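Local atomic coordinates of kinesin-like protein (Caenorhabditis elegans, PDB entry 5X3E), a protein that is a kinesin-6 motor protein that probably hydrolyses ATP to drive movement along microtubules. Residues A[144-157]-A[201-215]. Numbering follows the deposited sequence.
Sequences RTLDVIFNSINNRV and CEAIKLSGYNDDMVC. With SO4 (sulfate ion), chain T; SO4 (sulfate ion), chain J.
One face of the Y209 ring is covered by the backbone of I153 and N154, with N154 N 3.5 Å above the ring plane and offset toward the rim; D211 OD1 and N155 ND2 lie at the ring's edge. In this kinesin motor domain of the P-loop NTPase clan, the loop leading into strand 213-225 of the central sheet runs along helix 141-152 and past its C-terminal end. Near the start of the helix, R144 NH1 donates to E202 OE2, which lies at the edge of the guanidinium, near its plane; the bond is weak but part of a salt bridge, and the guanidinium and carboxylate planes are 58° apart. D147 OD2 is met by E202 N from above the carboxylate plane, while D147 OD1 binds R199 and S267. The N151 amide holds two carbonyls of the loop: ND2 donates to E202 O (2.8 Å) and I204 O (3.0 Å), both in the amide plane, which fixes its rotation. S152 OG, set beside its own backbone N (chi1 -56°), donates to V148 O and accepts from L206 N (2.7 Å), while V148 CG1 packs on L206 CG. A water joins S152 O, L206 O and Y209 N where the helix ends. Beyond it, N154 ND2 donates to D211 OD1 (2.9 Å), on the syn lone pair of that oxygen. The two segments then form a single beta bridge, R156 with C215, through C215 N to N155 O and V157 N to C215 O. M213 O is gripped from opposite faces of its carbonyl plane, by N155 ND2 at 3.1 Å and by Y209 OH at 2.7 Å.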
ATOM      1  N   ARG A 144     -11.879   1.181  -2.171  1.00 39.88           N
ATOM      2  CA  ARG A 144     -12.575  -0.103  -2.187  1.00 42.31           C
ATOM      3  C   ARG A 144     -12.007  -1.044  -1.135  1.00 44.84           C
ATOM      4  O   ARG A 144     -12.757  -1.771  -0.472  1.00 49.30           O
ATOM      5  CB  ARG A 144     -12.493  -0.739  -3.575  1.00 59.79           C
ATOM      6  CG  ARG A 144     -13.171   0.062  -4.674  1.00 62.04           C
ATOM      7  CD  ARG A 144     -13.036  -0.632  -6.018  1.00 58.90           C
ATOM      8  NE  ARG A 144     -13.488   0.223  -7.109  1.00 64.95           N
ATOM      9  CZ  ARG A 144     -14.714   0.190  -7.621  1.00 63.44           C
ATOM     10  NH1 ARG A 144     -15.606  -0.667  -7.144  1.00 53.55           N
ATOM     11  NH2 ARG A 144     -15.045   1.010  -8.610  1.00 58.29           N
ATOM     12  N   THR A 145     -10.679  -1.068  -0.992  1.00 59.75           N
ATOM     13  CA  THR A 145     -10.061  -1.877   0.052  1.00 48.46           C
ATOM     14  C   THR A 145     -10.539  -1.442   1.433  1.00 46.19           C
ATOM     15  O   THR A 145     -10.903  -2.279   2.267  1.00 44.13           O
ATOM     16  CB  THR A 145      -8.537  -1.797  -0.045  1.00 46.60           C
ATOM     17  OG1 THR A 145      -8.101  -2.406  -1.266  1.00 51.74           O
ATOM     18  CG2 THR A 145      -7.909  -2.532   1.121  1.00 40.61           C
ATOM     19  N   LEU A 146     -10.541  -0.133   1.696  1.00 44.27           N
ATOM     20  CA  LEU A 146     -11.054   0.355   2.974  1.00 43.11           C
ATOM     21  C   LEU A 146     -12.508  -0.047   3.174  1.00 48.87           C
ATOM     22  O   LEU A 146     -12.900  -0.453   4.276  1.00 64.43           O
ATOM     23  CB  LEU A 146     -10.913   1.874   3.062  1.00 45.58           C
ATOM     24  CG  LEU A 146      -9.505   2.456   3.164  1.00 39.78           C
ATOM     25  CD1 LEU A 146      -9.549   3.971   2.945  1.00 34.53           C
ATOM     26  CD2 LEU A 146      -8.880   2.101   4.516  1.00 32.53           C
ATOM     27  N   ASP A 147     -13.326   0.080   2.126  1.00 47.80           N
ATOM     28  CA  ASP A 147     -14.724  -0.340   2.204  1.00 44.91           C
ATOM     29  C   ASP A 147     -14.836  -1.806   2.594  1.00 44.90           C
ATOM     30  O   ASP A 147     -15.525  -2.156   3.559  1.00 49.93           O
ATOM     31  CB  ASP A 147     -15.418  -0.104   0.860  1.00 51.49           C
ATOM     32  CG  ASP A 147     -15.764   1.350   0.621  1.00 59.74           C
ATOM     33  OD1 ASP A 147     -16.015   2.077   1.606  1.00 57.51           O
ATOM     34  OD2 ASP A 147     -15.792   1.759  -0.560  1.00 73.54           O
ATOM     35  N   VAL A 148     -14.156  -2.678   1.852  1.00 45.79           N
ATOM     36  CA  VAL A 148     -14.301  -4.114   2.051  1.00 43.76           C
ATOM     37  C   VAL A 148     -13.768  -4.536   3.416  1.00 53.35           C
ATOM     38  O   VAL A 148     -14.353  -5.405   4.078  1.00 48.05           O
ATOM     39  CB  VAL A 148     -13.616  -4.867   0.900  1.00 43.76           C
ATOM     40  CG1 VAL A 148     -13.533  -6.341   1.204  1.00 40.13           C
ATOM     41  CG2 VAL A 148     -14.384  -4.628  -0.390  1.00 42.04           C
ATOM     42  N   ILE A 149     -12.641  -3.954   3.848  1.00 40.83           N
ATOM     43  CA  ILE A 149     -12.115  -4.247   5.181  1.00 38.78           C
ATOM     44  C   ILE A 149     -13.173  -3.962   6.240  1.00 41.79           C
ATOM     45  O   ILE A 149     -13.517  -4.830   7.051  1.00 54.94           O
ATOM     46  CB  ILE A 149     -10.820  -3.455   5.452  1.00 43.83           C
ATOM     47  CG1 ILE A 149      -9.646  -4.047   4.668  1.00 37.76           C
ATOM     48  CG2 ILE A 149     -10.486  -3.433   6.946  1.00 32.10           C
ATOM     49  CD1 ILE A 149      -8.441  -3.135   4.625  1.00 39.03           C
ATOM     50  N   PHE A 150     -13.713  -2.742   6.241  1.00 37.79           N
ATOM     51  CA  PHE A 150     -14.702  -2.387   7.255  1.00 41.70           C
ATOM     52  C   PHE A 150     -15.989  -3.181   7.098  1.00 42.95           C
ATOM     53  O   PHE A 150     -16.690  -3.412   8.088  1.00 46.69           O
ATOM     54  CB  PHE A 150     -14.983  -0.888   7.208  1.00 42.27           C
ATOM     55  CG  PHE A 150     -13.945  -0.070   7.904  1.00 42.06           C
ATOM     56  CD1 PHE A 150     -14.022   0.147   9.269  1.00 42.55           C
ATOM     57  CD2 PHE A 150     -12.878   0.459   7.205  1.00 52.28           C
ATOM     58  CE1 PHE A 150     -13.066   0.890   9.918  1.00 49.32           C
ATOM     59  CE2 PHE A 150     -11.914   1.205   7.849  1.00 52.39           C
ATOM     60  CZ  PHE A 150     -12.009   1.422   9.209  1.00 59.44           C
ATOM     61  N   ASN A 151     -16.318  -3.604   5.875  1.00 52.85           N
ATOM     62  CA  ASN A 151     -17.460  -4.493   5.683  1.00 44.35           C
ATOM     63  C   ASN A 151     -17.210  -5.876   6.270  1.00 46.41           C
ATOM     64  O   ASN A 151     -18.145  -6.522   6.755  1.00 51.66           O
ATOM     65  CB  ASN A 151     -17.794  -4.620   4.197  1.00 61.06           C
ATOM     66  CG  ASN A 151     -18.260  -3.317   3.595  1.00 59.84           C
ATOM     67  OD1 ASN A 151     -18.631  -2.388   4.314  1.00 53.47           O
ATOM     68  ND2 ASN A 151     -18.251  -3.240   2.266  1.00 48.95           N
ATOM     69  N   SER A 152     -15.962  -6.346   6.244  1.00 51.07           N
ATOM     70  CA  SER A 152     -15.658  -7.743   6.521  1.00 47.85           C
ATOM     71  C   SER A 152     -15.217  -8.024   7.954  1.00 61.76           C
ATOM     72  O   SER A 152     -15.221  -9.193   8.358  1.00 66.97           O
ATOM     73  CB  SER A 152     -14.572  -8.239   5.564  1.00 51.56           C
ATOM     74  OG  SER A 152     -14.959  -8.034   4.219  1.00 57.70           O
ATOM     75  N   ILE A 153     -14.842  -7.005   8.736  1.00 37.57           N
ATOM     76  CA  ILE A 153     -14.415  -7.240  10.111  1.00 47.37           C
ATOM     77  C   ILE A 153     -15.630  -7.196  11.024  1.00 52.88           C
ATOM     78  O   ILE A 153     -16.647  -6.563  10.720  1.00 51.51           O
ATOM     79  CB  ILE A 153     -13.343  -6.226  10.569  1.00 37.03           C
ATOM     80  CG1 ILE A 153     -13.923  -4.814  10.644  1.00 36.77           C
ATOM     81  CG2 ILE A 153     -12.119  -6.282   9.669  1.00 33.51           C
ATOM     82  CD1 ILE A 153     -12.880  -3.752  10.899  1.00 37.43           C
ATOM     83  N   ASN A 154     -15.530  -7.903  12.145  1.00 56.78           N
ATOM     84  CA  ASN A 154     -16.520  -7.863  13.208  1.00 57.69           C
ATOM     85  C   ASN A 154     -15.829  -7.489  14.510  1.00 48.35           C
ATOM     86  O   ASN A 154     -14.600  -7.420  14.590  1.00 63.45           O
ATOM     87  CB  ASN A 154     -17.241  -9.210  13.357  1.00 59.74           C
ATOM     88  CG  ASN A 154     -17.829  -9.699  12.052  1.00 68.77           C
ATOM     89  OD1 ASN A 154     -18.515  -8.953  11.351  1.00 81.58           O
ATOM     90  ND2 ASN A 154     -17.553 -10.954  11.709  1.00 59.82           N
ATOM     91  N   ASN A 155     -16.641  -7.230  15.534  1.00 51.25           N
ATOM     92  CA  ASN A 155     -16.141  -6.906  16.870  1.00 48.48           C
ATOM     93  C   ASN A 155     -15.200  -5.706  16.830  1.00 48.63           C
ATOM     94  O   ASN A 155     -14.195  -5.655  17.542  1.00 70.82           O
ATOM     95  CB  ASN A 155     -15.445  -8.109  17.509  1.00 44.04           C
ATOM     96  CG  ASN A 155     -16.370  -9.295  17.685  1.00 42.08           C
ATOM     97  OD1 ASN A 155     -17.592  -9.154  17.656  1.00 61.42           O
ATOM     98  ND2 ASN A 155     -15.788 -10.472  17.890  1.00 40.32           N
ATOM     99  N   ARG A 156     -15.523  -4.733  15.985  1.00 48.09           N
ATOM    100  CA  ARG A 156     -14.777  -3.482  15.966  1.00 55.39           C
ATOM    101  C   ARG A 156     -15.146  -2.681  17.210  1.00 46.94           C
ATOM    102  O   ARG A 156     -16.323  -2.392  17.436  1.00 63.96           O
ATOM    103  CB  ARG A 156     -15.113  -2.676  14.714  1.00 54.14           C
ATOM    104  CG  ARG A 156     -14.019  -1.729  14.263  1.00 56.87           C
ATOM    105  CD  ARG A 156     -14.566  -0.647  13.350  1.00 59.79           C
ATOM    106  NE  ARG A 156     -15.305   0.327  14.144  1.00 62.39           N
ATOM    107  CZ  ARG A 156     -16.623   0.471  14.155  1.00 79.03           C
ATOM    108  NH1 ARG A 156     -17.399  -0.295  13.397  1.00100.51           N
ATOM    109  NH2 ARG A 156     -17.163   1.395  14.937  1.00 85.78           N
ATOM    110  N   VAL A 157     -14.161  -2.336  18.028  1.00 49.94           N
ATOM    111  CA  VAL A 157     -14.471  -1.627  19.266  1.00 52.43           C
ATOM    112  C   VAL A 157     -14.453  -0.118  19.086  1.00 47.77           C
ATOM    113  O   VAL A 157     -13.995   0.400  18.064  1.00 50.09           O
ATOM    114  CB  VAL A 157     -13.515  -2.019  20.404  1.00 56.39           C
ATOM    115  CG1 VAL A 157     -13.950  -3.297  20.979  1.00 57.55           C
ATOM    116  CG2 VAL A 157     -12.082  -2.131  19.893  1.00 49.67           C
ATOM    117  N   CYS A 201     -19.442   3.420  -2.684  1.00 68.57           N
ATOM    118  CA  CYS A 201     -19.009   2.552  -1.594  1.00 68.51           C
ATOM    119  C   CYS A 201     -19.113   1.098  -2.030  1.00 59.65           C
ATOM    120  O   CYS A 201     -20.166   0.667  -2.512  1.00 77.03           O
ATOM    121  CB  CYS A 201     -19.855   2.783  -0.334  1.00 76.98           C
ATOM    122  SG  CYS A 201     -19.933   4.505   0.205  1.00109.35           S
ATOM    123  N   GLU A 202     -18.033   0.345  -1.861  1.00 56.21           N
ATOM    124  CA  GLU A 202     -18.076  -1.081  -2.156  1.00 68.43           C
ATOM    125  C   GLU A 202     -18.926  -1.803  -1.119  1.00 70.48           C
ATOM    126  O   GLU A 202     -18.777  -1.583   0.086  1.00 58.99           O
ATOM    127  CB  GLU A 202     -16.668  -1.673  -2.179  1.00 54.72           C
ATOM    128  CG  GLU A 202     -16.024  -1.681  -3.548  1.00 75.87           C
ATOM    129  CD  GLU A 202     -16.600  -2.741  -4.459  1.00 87.75           C
ATOM    130  OE1 GLU A 202     -17.340  -3.613  -3.960  1.00103.62           O
ATOM    131  OE2 GLU A 202     -16.323  -2.693  -5.676  1.00 83.44           O
ATOM    132  N   ALA A 203     -19.825  -2.667  -1.591  1.00 71.35           N
ATOM    133  CA  ALA A 203     -20.698  -3.431  -0.716  1.00 56.50           C
ATOM    134  C   ALA A 203     -20.162  -4.825  -0.412  1.00 60.82           C
ATOM    135  O   ALA A 203     -20.700  -5.493   0.478  1.00 77.75           O
ATOM    136  CB  ALA A 203     -22.098  -3.545  -1.328  1.00 60.85           C
ATOM    137  N   ILE A 204     -19.124  -5.267  -1.127  1.00 53.23           N
ATOM    138  CA  ILE A 204     -18.559  -6.603  -0.947  1.00 51.58           C
ATOM    139  C   ILE A 204     -18.219  -6.842   0.518  1.00 50.79           C
ATOM    140  O   ILE A 204     -17.598  -5.997   1.175  1.00 56.31           O
ATOM    141  CB  ILE A 204     -17.312  -6.772  -1.835  1.00 58.08           C
ATOM    142  CG1 ILE A 204     -17.692  -6.845  -3.312  1.00 74.78           C
ATOM    143  CG2 ILE A 204     -16.541  -8.020  -1.444  1.00 56.23           C
ATOM    144  CD1 ILE A 204     -16.496  -7.041  -4.235  1.00 78.36           C
ATOM    145  N   LYS A 205     -18.634  -7.997   1.037  1.00 53.63           N
ATOM    146  CA  LYS A 205     -18.247  -8.459   2.366  1.00 57.93           C
ATOM    147  C   LYS A 205     -17.536  -9.793   2.219  1.00 57.30           C
ATOM    148  O   LYS A 205     -18.119 -10.760   1.716  1.00 65.68           O
ATOM    149  CB  LYS A 205     -19.451  -8.590   3.302  1.00 67.95           C
ATOM    150  CG  LYS A 205     -20.288  -7.326   3.413  1.00103.35           C
ATOM    151  CD  LYS A 205     -20.865  -7.159   4.812  1.00110.42           C
ATOM    152  CE  LYS A 205     -21.480  -5.775   4.988  1.00106.54           C
ATOM    153  NZ  LYS A 205     -21.625  -5.394   6.422  1.00 96.07           N
ATOM    154  N   LEU A 206     -16.274  -9.838   2.632  1.00 59.28           N
ATOM    155  CA  LEU A 206     -15.503 -11.070   2.635  1.00 52.87           C
ATOM    156  C   LEU A 206     -15.627 -11.758   3.986  1.00 56.16           C
ATOM    157  O   LEU A 206     -15.840 -11.114   5.017  1.00 59.16           O
ATOM    158  CB  LEU A 206     -14.027 -10.791   2.333  1.00 43.36           C
ATOM    159  CG  LEU A 206     -13.716 -10.023   1.046  1.00 52.08           C
ATOM    160  CD1 LEU A 206     -12.216  -9.815   0.918  1.00 56.90           C
ATOM    161  CD2 LEU A 206     -14.277 -10.768  -0.160  1.00 44.62           C
ATOM    162  N   SER A 207     -15.489 -13.076   3.976  1.00 44.94           N
ATOM    163  CA  SER A 207     -15.484 -13.838   5.214  1.00 56.90           C
ATOM    164  C   SER A 207     -14.053 -14.226   5.574  1.00 64.79           C
ATOM    165  O   SER A 207     -13.151 -14.222   4.733  1.00 66.36           O
ATOM    166  CB  SER A 207     -16.338 -15.097   5.084  1.00 50.68           C
ATOM    167  OG  SER A 207     -15.724 -15.993   4.180  1.00 67.63           O
ATOM    168  N   GLY A 208     -13.855 -14.563   6.843  1.00 52.84           N
ATOM    169  CA  GLY A 208     -12.551 -14.994   7.295  1.00 48.81           C
ATOM    170  C   GLY A 208     -12.098 -14.308   8.565  1.00 53.93           C
ATOM    171  O   GLY A 208     -11.070 -14.675   9.140  1.00 58.28           O
ATOM    172  N   TYR A 209     -12.851 -13.306   9.012  1.00 53.44           N
ATOM    173  CA  TYR A 209     -12.516 -12.646  10.262  1.00 42.18           C
ATOM    174  C   TYR A 209     -12.713 -13.597  11.435  1.00 47.12           C
ATOM    175  O   TYR A 209     -13.665 -14.376  11.474  1.00 56.52           O
ATOM    176  CB  TYR A 209     -13.355 -11.388  10.464  1.00 36.14           C
ATOM    177  CG  TYR A 209     -13.003 -10.682  11.754  1.00 44.64           C
ATOM    178  CD1 TYR A 209     -13.740 -10.894  12.914  1.00 44.41           C
ATOM    179  CD2 TYR A 209     -11.914  -9.822  11.817  1.00 46.49           C
ATOM    180  CE1 TYR A 209     -13.404 -10.262  14.097  1.00 56.15           C
ATOM    181  CE2 TYR A 209     -11.570  -9.188  12.992  1.00 48.54           C
ATOM    182  CZ  TYR A 209     -12.314  -9.410  14.129  1.00 52.05           C
ATOM    183  OH  TYR A 209     -11.970  -8.773  15.298  1.00 38.30           O
ATOM    184  N   ASN A 210     -11.810 -13.508  12.408  1.00 55.34           N
ATOM    185  CA  ASN A 210     -11.794 -14.398  13.565  1.00 44.89           C
ATOM    186  C   ASN A 210     -12.681 -13.788  14.644  1.00 44.34           C
ATOM    187  O   ASN A 210     -12.261 -12.886  15.371  1.00 55.28           O
ATOM    188  CB  ASN A 210     -10.359 -14.584  14.044  1.00 50.78           C
ATOM    189  CG  ASN A 210     -10.246 -15.547  15.200  1.00 51.26           C
ATOM    190  OD1 ASN A 210     -11.240 -16.096  15.679  1.00 44.22           O
ATOM    191  ND2 ASN A 210      -9.017 -15.768  15.653  1.00 48.28           N
ATOM    192  N   ASP A 211     -13.905 -14.307  14.776  1.00 45.00           N
ATOM    193  CA  ASP A 211     -14.863 -13.733  15.719  1.00 50.05           C
ATOM    194  C   ASP A 211     -14.444 -13.884  17.175  1.00 50.47           C
ATOM    195  O   ASP A 211     -15.034 -13.226  18.039  1.00 51.04           O
ATOM    196  CB  ASP A 211     -16.244 -14.371  15.531  1.00 51.93           C
ATOM    197  CG  ASP A 211     -16.946 -13.900  14.272  1.00 54.65           C
ATOM    198  OD1 ASP A 211     -16.576 -12.837  13.742  1.00 52.52           O
ATOM    199  OD2 ASP A 211     -17.871 -14.598  13.803  1.00 78.86           O
ATOM    200  N   ASP A 212     -13.423 -14.688  17.468  1.00 43.87           N
ATOM    201  CA  ASP A 212     -12.859 -14.724  18.813  1.00 56.43           C
ATOM    202  C   ASP A 212     -11.920 -13.560  19.075  1.00 44.12           C
ATOM    203  O   ASP A 212     -11.382 -13.446  20.179  1.00 39.82           O
ATOM    204  CB  ASP A 212     -12.136 -16.053  19.055  1.00 41.78           C
ATOM    205  CG  ASP A 212     -13.097 -17.183  19.366  1.00 49.37           C
ATOM    206  OD1 ASP A 212     -14.070 -16.944  20.115  1.00 65.87           O
ATOM    207  OD2 ASP A 212     -12.890 -18.303  18.859  1.00 56.68           O
ATOM    208  N   MET A 213     -11.724 -12.698  18.086  1.00 46.46           N
ATOM    209  CA  MET A 213     -10.887 -11.524  18.215  1.00 37.41           C
ATOM    210  C   MET A 213     -11.724 -10.257  18.177  1.00 45.20           C
ATOM    211  O   MET A 213     -12.751 -10.168  17.497  1.00 56.43           O
ATOM    212  CB  MET A 213      -9.830 -11.477  17.107  1.00 37.08           C
ATOM    213  CG  MET A 213      -8.856 -12.639  17.160  1.00 54.29           C
ATOM    214  SD  MET A 213      -7.679 -12.485  18.518  1.00 59.31           S
ATOM    215  CE  MET A 213      -6.223 -11.938  17.649  1.00 70.85           C
ATOM    216  N   VAL A 214     -11.277  -9.310  18.931  1.00 50.82           N
ATOM    217  CA  VAL A 214     -11.755  -7.942  18.895  1.00 40.60           C
ATOM    218  C   VAL A 214     -10.746  -7.121  18.106  1.00 43.39           C
ATOM    219  O   VAL A 214      -9.555  -7.448  18.078  1.00 61.34           O
ATOM    220  CB  VAL A 214     -11.941  -7.429  20.332  1.00 54.06           C
ATOM    221  CG1 VAL A 214     -12.202  -6.003  20.316  1.00 76.04           C
ATOM    222  CG2 VAL A 214     -13.144  -8.104  20.934  1.00 46.09           C
ATOM    223  N   CYS A 215     -11.200  -6.055  17.447  1.00 39.31           N
ATOM    224  CA  CYS A 215     -10.291  -5.353  16.554  1.00 39.64           C
ATOM    225  C   CYS A 215     -10.555  -3.853  16.528  1.00 45.04           C
ATOM    226  O   CYS A 215     -11.601  -3.360  16.961  1.00 44.02           O
ATOM    227  CB  CYS A 215     -10.385  -5.905  15.131  1.00 35.93           C
ATOM    228  SG  CYS A 215     -11.919  -5.435  14.288  1.00 42.75           S
TER
HETATM  229  S   SO4 T 518     -15.573 -14.688   0.261  1.00127.97           S
HETATM  230  O1  SO4 T 518     -16.664 -13.785  -0.099  1.00133.15           O
HETATM  231  O2  SO4 T 518     -16.044 -16.068   0.169  1.00134.63           O
HETATM  232  O3  SO4 T 518     -14.448 -14.488  -0.650  1.00118.62           O
HETATM  233  O4  SO4 T 518     -15.145 -14.417   1.629  1.00122.72           O
HETATM  234  S   SO4 J 508      -5.796 -14.382  13.970  1.00 95.46           S
HETATM  235  O1  SO4 J 508      -6.451 -13.747  12.830  1.00 76.32           O
HETATM  236  O2  SO4 J 508      -5.764 -15.827  13.766  1.00102.47           O
HETATM  237  O3  SO4 J 508      -4.429 -13.881  14.111  1.00 94.48           O
HETATM  238  O4  SO4 J 508      -6.543 -14.087  15.186  1.00107.48           O
HETATM  239  O   HOH W   1     -15.064 -11.769   7.757  1.00 55.40           O